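Local coordinates for protein isochorismatase hydrolase (Alkaliphilus metalliredigens, PDB 3HB7) that probably acts as a hydrolase of the isochorismatase family, its substrate not being known, at residues S136-A141 with N168-F173; Y114-G119 with N144-I149. All coordinates share one frame; numbering follows the deposited sequence.

Interaction 1: S136-A141 with N168-F173; sequences STATDA and NDLSIF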
ATOM      1  N   SER E 136     -15.187  31.999  -9.224  1.00 23.89           N
ATOM      2  CA  SER E 136     -16.617  32.179  -9.252  1.00 24.17           C
ATOM      3  C   SER E 136     -17.041  33.509  -9.819  1.00 23.58           C
ATOM      4  O   SER E 136     -17.968  33.594 -10.565  1.00 23.21           O
ATOM      5  CB  SER E 136     -17.170  32.087  -7.850  1.00 24.01           C
ATOM      6  OG  SER E 136     -17.272  30.769  -7.462  1.00 25.66           O
ATOM      7  N   THR E 137     -16.357  34.551  -9.407  1.00 23.15           N
ATOM      8  CA  THR E 137     -16.598  35.879  -9.892  1.00 22.68           C
ATOM      9  C   THR E 137     -16.313  36.002 -11.371  1.00 22.80           C
ATOM     10  O   THR E 137     -17.036  36.635 -12.069  1.00 22.44           O
ATOM     11  CB  THR E 137     -15.848  36.889  -9.079  1.00 22.46           C
ATOM     12  OG1 THR E 137     -16.049  36.602  -7.714  1.00 20.71           O
ATOM     13  CG2 THR E 137     -16.362  38.215  -9.326  1.00 21.88           C
ATOM     14  N   ALA E 138     -15.268  35.343 -11.832  1.00 22.85           N
ATOM     15  CA  ALA E 138     -14.958  35.275 -13.238  1.00 22.95           C
ATOM     16  C   ALA E 138     -16.012  34.589 -14.062  1.00 23.06           C
ATOM     17  O   ALA E 138     -16.312  35.029 -15.124  1.00 24.17           O
ATOM     18  CB  ALA E 138     -13.658  34.597 -13.445  1.00 22.28           C
ATOM     19  N   THR E 139     -16.553  33.494 -13.582  1.00 22.74           N
ATOM     20  CA  THR E 139     -17.604  32.810 -14.278  1.00 22.86           C
ATOM     21  C   THR E 139     -18.849  33.658 -14.387  1.00 23.02           C
ATOM     22  O   THR E 139     -19.503  33.659 -15.375  1.00 23.33           O
ATOM     23  CB  THR E 139     -17.958  31.523 -13.565  1.00 22.94           C
ATOM     24  OG1 THR E 139     -16.817  30.695 -13.495  1.00 23.88           O
ATOM     25  CG2 THR E 139     -19.020  30.794 -14.271  1.00 23.09           C
ATOM     26  N   ASP E 140     -19.190  34.350 -13.333  1.00 22.53           N
ATOM     27  CA  ASP E 140     -20.330  35.222 -13.344  1.00 22.95           C
ATOM     28  C   ASP E 140     -20.182  36.398 -14.294  1.00 22.45           C
ATOM     29  O   ASP E 140     -21.109  36.791 -14.900  1.00 22.05           O
ATOM     30  CB  ASP E 140     -20.696  35.665 -11.941  1.00 22.39           C
ATOM     31  CG  ASP E 140     -21.401  34.602 -11.173  1.00 24.81           C
ATOM     32  OD1 ASP E 140     -21.542  33.495 -11.664  1.00 26.68           O
ATOM     33  OD2 ASP E 140     -21.819  34.873 -10.065  1.00 28.10           O
ATOM     34  N   ALA E 141     -18.995  36.948 -14.390  1.00 22.86           N
ATOM     35  CA  ALA E 141     -18.710  38.019 -15.303  1.00 23.15           C
ATOM     36  C   ALA E 141     -18.881  37.573 -16.734  1.00 23.89           C
ATOM     37  O   ALA E 141     -19.520  38.230 -17.509  1.00 24.65           O
ATOM     38  CB  ALA E 141     -17.341  38.479 -15.088  1.00 23.29           C
ATOM     39  N   ASN E 168      -5.313  27.535 -14.743  1.00 25.51           N
ATOM     40  CA  ASN E 168      -5.548  26.720 -15.892  1.00 25.89           C
ATOM     41  C   ASN E 168      -6.998  26.695 -16.278  1.00 25.79           C
ATOM     42  O   ASN E 168      -7.343  26.798 -17.428  1.00 25.69           O
ATOM     43  CB  ASN E 168      -5.024  25.316 -15.622  1.00 25.85           C
ATOM     44  CG  ASN E 168      -5.033  24.442 -16.840  1.00 27.05           C
ATOM     45  OD1 ASN E 168      -5.739  23.474 -16.875  1.00 29.42           O
ATOM     46  ND2 ASN E 168      -4.239  24.766 -17.829  1.00 26.15           N
ATOM     47  N   ASP E 169      -7.865  26.565 -15.297  1.00 25.65           N
ATOM     48  CA  ASP E 169      -9.274  26.658 -15.560  1.00 24.98           C
ATOM     49  C   ASP E 169      -9.590  28.036 -16.057  1.00 25.01           C
ATOM     50  O   ASP E 169     -10.329  28.198 -16.972  1.00 25.10           O
ATOM     51  CB  ASP E 169     -10.061  26.382 -14.308  1.00 24.87           C
ATOM     52  CG  ASP E 169     -10.459  24.965 -14.182  1.00 25.39           C
ATOM     53  OD1 ASP E 169     -10.108  24.152 -15.021  1.00 26.32           O
ATOM     54  OD2 ASP E 169     -11.134  24.658 -13.220  1.00 24.87           O
ATOM     55  N   LEU E 170      -8.996  29.035 -15.446  1.00 24.70           N
ATOM     56  CA  LEU E 170      -9.316  30.398 -15.774  1.00 24.85           C
ATOM     57  C   LEU E 170      -8.956  30.739 -17.201  1.00 25.29           C
ATOM     58  O   LEU E 170      -9.580  31.550 -17.822  1.00 25.10           O
ATOM     59  CB  LEU E 170      -8.733  31.367 -14.768  1.00 24.28           C
ATOM     60  CG  LEU E 170      -9.645  31.568 -13.581  1.00 23.61           C
ATOM     61  CD1 LEU E 170      -9.010  32.305 -12.518  1.00 22.71           C
ATOM     62  CD2 LEU E 170     -10.864  32.241 -13.987  1.00 23.11           C
ATOM     63  N   SER E 171      -7.949  30.068 -17.711  1.00 25.41           N
ATOM     64  CA  SER E 171      -7.457  30.305 -19.033  1.00 26.02           C
ATOM     65  C   SER E 171      -8.374  29.794 -20.110  1.00 26.12           C
ATOM     66  O   SER E 171      -8.190  30.062 -21.255  1.00 26.57           O
ATOM     67  CB  SER E 171      -6.081  29.710 -19.175  1.00 26.25           C
ATOM     68  OG  SER E 171      -6.167  28.401 -19.639  1.00 26.65           O
ATOM     69  N   ILE E 172      -9.343  29.003 -19.736  1.00 26.16           N
ATOM     70  CA  ILE E 172     -10.330  28.553 -20.667  1.00 26.17           C
ATOM     71  C   ILE E 172     -11.237  29.661 -21.183  1.00 26.27           C
ATOM     72  O   ILE E 172     -11.676  29.636 -22.299  1.00 26.38           O
ATOM     73  CB  ILE E 172     -11.138  27.414 -20.077  1.00 26.31           C
ATOM     74  CG1 ILE E 172     -10.212  26.294 -19.651  1.00 25.86           C
ATOM     75  CG2 ILE E 172     -12.137  26.910 -21.054  1.00 25.80           C
ATOM     76  CD1 ILE E 172     -10.909  25.175 -19.031  1.00 23.36           C
ATOM     77  N   PHE E 173     -11.599  30.584 -20.325  1.00 26.13           N
ATOM     78  CA  PHE E 173     -12.516  31.620 -20.721  1.00 25.85           C
ATOM     79  C   PHE E 173     -12.048  33.031 -20.443  1.00 25.45           C
ATOM     80  O   PHE E 173     -12.766  33.938 -20.690  1.00 25.30           O
ATOM     81  CB  PHE E 173     -13.887  31.366 -20.112  1.00 25.91           C
ATOM     82  CG  PHE E 173     -13.865  31.223 -18.642  1.00 26.84           C
ATOM     83  CD1 PHE E 173     -14.168  32.270 -17.829  1.00 26.75           C
ATOM     84  CD2 PHE E 173     -13.516  30.046 -18.068  1.00 26.46           C
ATOM     85  CE1 PHE E 173     -14.124  32.125 -16.492  1.00 26.58           C
ATOM     86  CE2 PHE E 173     -13.483  29.916 -16.734  1.00 26.15           C
ATOM     87  CZ  PHE E 173     -13.781  30.949 -15.952  1.00 25.82           C
TER
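A138 offers its one methyl group to both hydrophobic residues that face it: CB of A138 lies 3.7 Å from CD2 of L170 and 4.0 Å from CE1 of F173. One methyl group is thus shared between a leucine branch and a ring corner, and CA of A138 and CA of L170 are 7.9 Å apart, a spacing consistent with the small side chain of A138. The carbonyl also takes part. O of A138 stands at the edge of the phenyl ring, near its plane, 3.9 Å from CE1 of F173, a polar atom beside a ring C-H edge rather than a hydrogen bond. In the Rossmann-like parallel sheet of the isochorismatase fold, helices 133-143 and 160-170 lie side by side on one face of strand 147-151, where A138 rests on V148 and L170 on T150, and the A138-L170 contact joins the two where they rest on that strand. T139, one residue on, meets the ring obliquely, its OG1 being 3.9 Å from CZ of F173. That hydroxyl is occupied by O of R135, one turn back in its own helix, while the guanidinium group of R135 forms a salt bridge with D169. A bound sodium ion lies about 4 Å from the T139 side chain. F173 reaches helix 133-143 from three residues beyond L170: with CG between the backbone N and the carbonyl carbon (chi1 55°), its ring folds back over L170 O, which sits 4.2 Å above the ring plane, towards the rim.

Interaction 2: Y114-G119 with N144-I149; sequences YLKEEG and NAYKVI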
ATOM      1  N   TYR E 114     -23.681  48.066 -10.890  1.00 21.73           N
ATOM      2  CA  TYR E 114     -22.666  49.070 -10.876  1.00 22.85           C
ATOM      3  C   TYR E 114     -21.862  49.049 -12.154  1.00 23.54           C
ATOM      4  O   TYR E 114     -21.564  50.074 -12.698  1.00 24.05           O
ATOM      5  CB  TYR E 114     -21.749  48.860  -9.702  1.00 22.76           C
ATOM      6  CG  TYR E 114     -20.530  49.723  -9.700  1.00 24.45           C
ATOM      7  CD1 TYR E 114     -20.511  50.917  -9.026  1.00 25.22           C
ATOM      8  CD2 TYR E 114     -19.394  49.333 -10.343  1.00 25.46           C
ATOM      9  CE1 TYR E 114     -19.410  51.697  -9.013  1.00 26.78           C
ATOM     10  CE2 TYR E 114     -18.288  50.103 -10.334  1.00 27.02           C
ATOM     11  CZ  TYR E 114     -18.292  51.293  -9.668  1.00 27.36           C
ATOM     12  OH  TYR E 114     -17.176  52.078  -9.654  1.00 26.82           O
ATOM     13  N   LEU E 115     -21.526  47.873 -12.632  1.00 23.75           N
ATOM     14  CA  LEU E 115     -20.787  47.742 -13.841  1.00 23.96           C
ATOM     15  C   LEU E 115     -21.590  48.277 -14.989  1.00 24.14           C
ATOM     16  O   LEU E 115     -21.063  48.904 -15.850  1.00 24.16           O
ATOM     17  CB  LEU E 115     -20.459  46.292 -14.093  1.00 23.79           C
ATOM     18  CG  LEU E 115     -19.183  45.670 -13.546  1.00 24.62           C
ATOM     19  CD1 LEU E 115     -18.569  46.436 -12.483  1.00 24.64           C
ATOM     20  CD2 LEU E 115     -19.428  44.287 -13.092  1.00 23.60           C
ATOM     21  N   LYS E 116     -22.874  48.001 -15.010  1.00 24.55           N
ATOM     22  CA  LYS E 116     -23.737  48.493 -16.047  1.00 24.73           C
ATOM     23  C   LYS E 116     -23.820  50.007 -16.021  1.00 24.85           C
ATOM     24  O   LYS E 116     -23.795  50.633 -17.036  1.00 24.75           O
ATOM     25  CB  LYS E 116     -25.123  47.901 -15.894  1.00 25.24           C
ATOM     26  CG  LYS E 116     -25.633  47.134 -17.080  1.00 26.46           C
ATOM     27  CD  LYS E 116     -26.360  45.856 -16.642  1.00 27.50           C
ATOM     28  CE  LYS E 116     -27.589  45.594 -17.495  1.00 28.45           C
ATOM     29  NZ  LYS E 116     -28.342  44.376 -17.141  1.00 27.93           N
ATOM     30  N   GLU E 117     -23.897  50.573 -14.836  1.00 25.02           N
ATOM     31  CA  GLU E 117     -24.023  51.994 -14.656  1.00 25.24           C
ATOM     32  C   GLU E 117     -22.820  52.711 -15.218  1.00 25.58           C
ATOM     33  O   GLU E 117     -22.952  53.732 -15.833  1.00 25.58           O
ATOM     34  CB  GLU E 117     -24.199  52.340 -13.180  1.00 24.72           C
ATOM     35  CG  GLU E 117     -25.576  52.130 -12.656  1.00 24.01           C
ATOM     36  CD  GLU E 117     -25.698  52.300 -11.174  1.00 22.72           C
ATOM     37  OE1 GLU E 117     -26.710  52.818 -10.725  1.00 20.88           O
ATOM     38  OE2 GLU E 117     -24.795  51.914 -10.447  1.00 20.44           O
ATOM     39  N   GLU E 118     -21.648  52.146 -15.027  1.00 25.85           N
ATOM     40  CA  GLU E 118     -20.407  52.782 -15.408  1.00 26.32           C
ATOM     41  C   GLU E 118     -19.937  52.429 -16.791  1.00 26.47           C
ATOM     42  O   GLU E 118     -18.857  52.743 -17.162  1.00 27.48           O
ATOM     43  CB  GLU E 118     -19.326  52.468 -14.406  1.00 26.17           C
ATOM     44  CG  GLU E 118     -19.677  52.810 -13.021  1.00 26.91           C
ATOM     45  CD  GLU E 118     -20.064  54.236 -12.872  1.00 28.75           C
ATOM     46  OE1 GLU E 118     -19.778  55.009 -13.769  1.00 30.38           O
ATOM     47  OE2 GLU E 118     -20.650  54.603 -11.859  1.00 28.57           O
ATOM     48  N   GLY E 119     -20.751  51.748 -17.556  1.00 26.93           N
ATOM     49  CA  GLY E 119     -20.395  51.414 -18.912  1.00 26.77           C
ATOM     50  C   GLY E 119     -19.135  50.610 -19.058  1.00 26.64           C
ATOM     51  O   GLY E 119     -18.424  50.738 -20.026  1.00 26.73           O
ATOM     52  N   ASN E 144     -22.403  37.298 -17.685  1.00 23.82           N
ATOM     53  CA  ASN E 144     -23.018  38.571 -17.940  1.00 25.00           C
ATOM     54  C   ASN E 144     -22.416  39.302 -19.126  1.00 25.29           C
ATOM     55  O   ASN E 144     -22.600  40.463 -19.277  1.00 25.12           O
ATOM     56  CB  ASN E 144     -22.996  39.442 -16.704  1.00 25.32           C
ATOM     57  CG  ASN E 144     -24.035  39.043 -15.700  1.00 26.83           C
ATOM     58  OD1 ASN E 144     -25.208  39.031 -15.993  1.00 28.07           O
ATOM     59  ND2 ASN E 144     -23.605  38.706 -14.513  1.00 25.09           N
ATOM     60  N   ALA E 145     -21.665  38.597 -19.936  1.00 25.74           N
ATOM     61  CA  ALA E 145     -21.128  39.111 -21.175  1.00 26.46           C
ATOM     62  C   ALA E 145     -19.988  40.099 -21.029  1.00 26.83           C
ATOM     63  O   ALA E 145     -19.610  40.722 -21.972  1.00 26.93           O
ATOM     64  CB  ALA E 145     -22.202  39.682 -22.009  1.00 26.33           C
ATOM     65  N   TYR E 146     -19.452  40.239 -19.840  1.00 27.36           N
ATOM     66  CA  TYR E 146     -18.284  41.036 -19.633  1.00 27.77           C
ATOM     67  C   TYR E 146     -17.096  40.306 -20.188  1.00 28.41           C
ATOM     68  O   TYR E 146     -17.135  39.115 -20.356  1.00 28.57           O
ATOM     69  CB  TYR E 146     -18.085  41.308 -18.159  1.00 27.86           C
ATOM     70  CG  TYR E 146     -19.184  42.111 -17.571  1.00 27.49           C
ATOM     71  CD1 TYR E 146     -19.520  43.319 -18.101  1.00 28.47           C
ATOM     72  CD2 TYR E 146     -19.911  41.660 -16.519  1.00 26.97           C
ATOM     73  CE1 TYR E 146     -20.530  44.044 -17.593  1.00 27.82           C
ATOM     74  CE2 TYR E 146     -20.909  42.385 -16.010  1.00 26.02           C
ATOM     75  CZ  TYR E 146     -21.217  43.574 -16.553  1.00 27.49           C
ATOM     76  OH  TYR E 146     -22.224  44.315 -16.071  1.00 26.54           O
ATOM     77  N   LYS E 147     -16.034  41.040 -20.458  1.00 28.55           N
ATOM     78  CA  LYS E 147     -14.777  40.482 -20.866  1.00 28.77           C
ATOM     79  C   LYS E 147     -13.998  40.336 -19.612  1.00 28.90           C
ATOM     80  O   LYS E 147     -14.064  41.185 -18.786  1.00 29.21           O
ATOM     81  CB  LYS E 147     -14.058  41.438 -21.790  1.00 28.81           C
ATOM     82  CG  LYS E 147     -14.354  41.204 -23.222  1.00 29.19           C
ATOM     83  CD  LYS E 147     -14.378  42.482 -23.969  1.00 30.60           C
ATOM     84  CE  LYS E 147     -12.996  42.900 -24.342  1.00 31.13           C
ATOM     85  NZ  LYS E 147     -12.988  43.714 -25.560  1.00 32.11           N
ATOM     86  N   VAL E 148     -13.272  39.246 -19.469  1.00 28.74           N
ATOM     87  CA  VAL E 148     -12.610  38.927 -18.222  1.00 28.56           C
ATOM     88  C   VAL E 148     -11.117  38.771 -18.329  1.00 28.60           C
ATOM     89  O   VAL E 148     -10.635  38.078 -19.162  1.00 28.61           O
ATOM     90  CB  VAL E 148     -13.180  37.634 -17.623  1.00 28.50           C
ATOM     91  CG1 VAL E 148     -12.723  37.448 -16.243  1.00 27.74           C
ATOM     92  CG2 VAL E 148     -14.659  37.635 -17.685  1.00 28.55           C
ATOM     93  N   ILE E 149     -10.401  39.411 -17.436  1.00 28.71           N
ATOM     94  CA  ILE E 149      -8.977  39.279 -17.358  1.00 28.78           C
ATOM     95  C   ILE E 149      -8.605  38.795 -15.983  1.00 29.27           C
ATOM     96  O   ILE E 149      -9.134  39.250 -15.012  1.00 29.67           O
ATOM     97  CB  ILE E 149      -8.277  40.614 -17.657  1.00 28.84           C
ATOM     98  CG1 ILE E 149      -8.241  40.864 -19.139  1.00 28.90           C
ATOM     99  CG2 ILE E 149      -6.880  40.614 -17.227  1.00 28.06           C
ATOM    100  CD1 ILE E 149      -8.071  42.267 -19.464  1.00 30.00           C
TER
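L115 and Y146 carry nearly all of this contact, and most of it is apolar. The tyrosine ring approaches the leucine with its phenol end foremost and obliquely, presenting neither a clear face nor a clear edge to CB of L115, which lies 3.7 Å from CZ of Y146. From the outer end of the leucine, CD2 of L115 comes to 3.8 Å from CE2 of Y146, so CB and one methyl branch of L115 both lie on the same side of the ring plane, near its phenol end. L115 also packs on F106. K116 adds a little at the margin, where CD of its aliphatic chain is 4.5 Å from OH of Y146.

The polar part converges on that hydroxyl. OH of Y146 is 3.3 Å from CB of L115 and 3.9 Å from the backbone N of K116, neither of them a hydrogen bond; its bonded partner is the carboxylate of D112, in the first turn of helix 111-117. The hydroxyl therefore both packs on L115 CB and hydrogen-bonds to D112 of the same helix. At the other end, chi1 of -64° sets CG of Y146 anti to the carbonyl carbon, and the ring swings back so that O of N144 stands 4.0 Å above one face, over its centre. An alanine in place of Y146 removes the ring and hydroxyl, which would probably open a gap beside L115 CB and CD2 and leave the D112 carboxylate without this partner.

Both backbones are turning here: Schellman motifs, with G119 and A145 as their C-prime residues, end helices 111-117 and 133-143. Beyond them the chain enters adjacent parallel strands, 122-126 and 147-151, joined by backbone bonds of K147 to V123 and of I149 to V123 and L125.

Overall arrangement
The centres of the two contacts are 14 Å apart, and their segments alternate along the chain: 114-119, 136-141, 144-149, 168-173. Helix 133-143 and strand 147-151, consecutive in sequence, connect them. At the turn between the two, A141 O and Y146 N are 3.1 Å apart, a probable hydrogen bond, and just beyond it CG2 of V148 packs 3.8 Å from CB of A141. Interaction 1 thus joins this helix to the next one along, whereas interaction 2 joins the residue just before the following strand to helix 111-117. Together they tie parts of successive beta-alpha-beta crossovers of one isochorismatase domain by contacts that interleave in sequence.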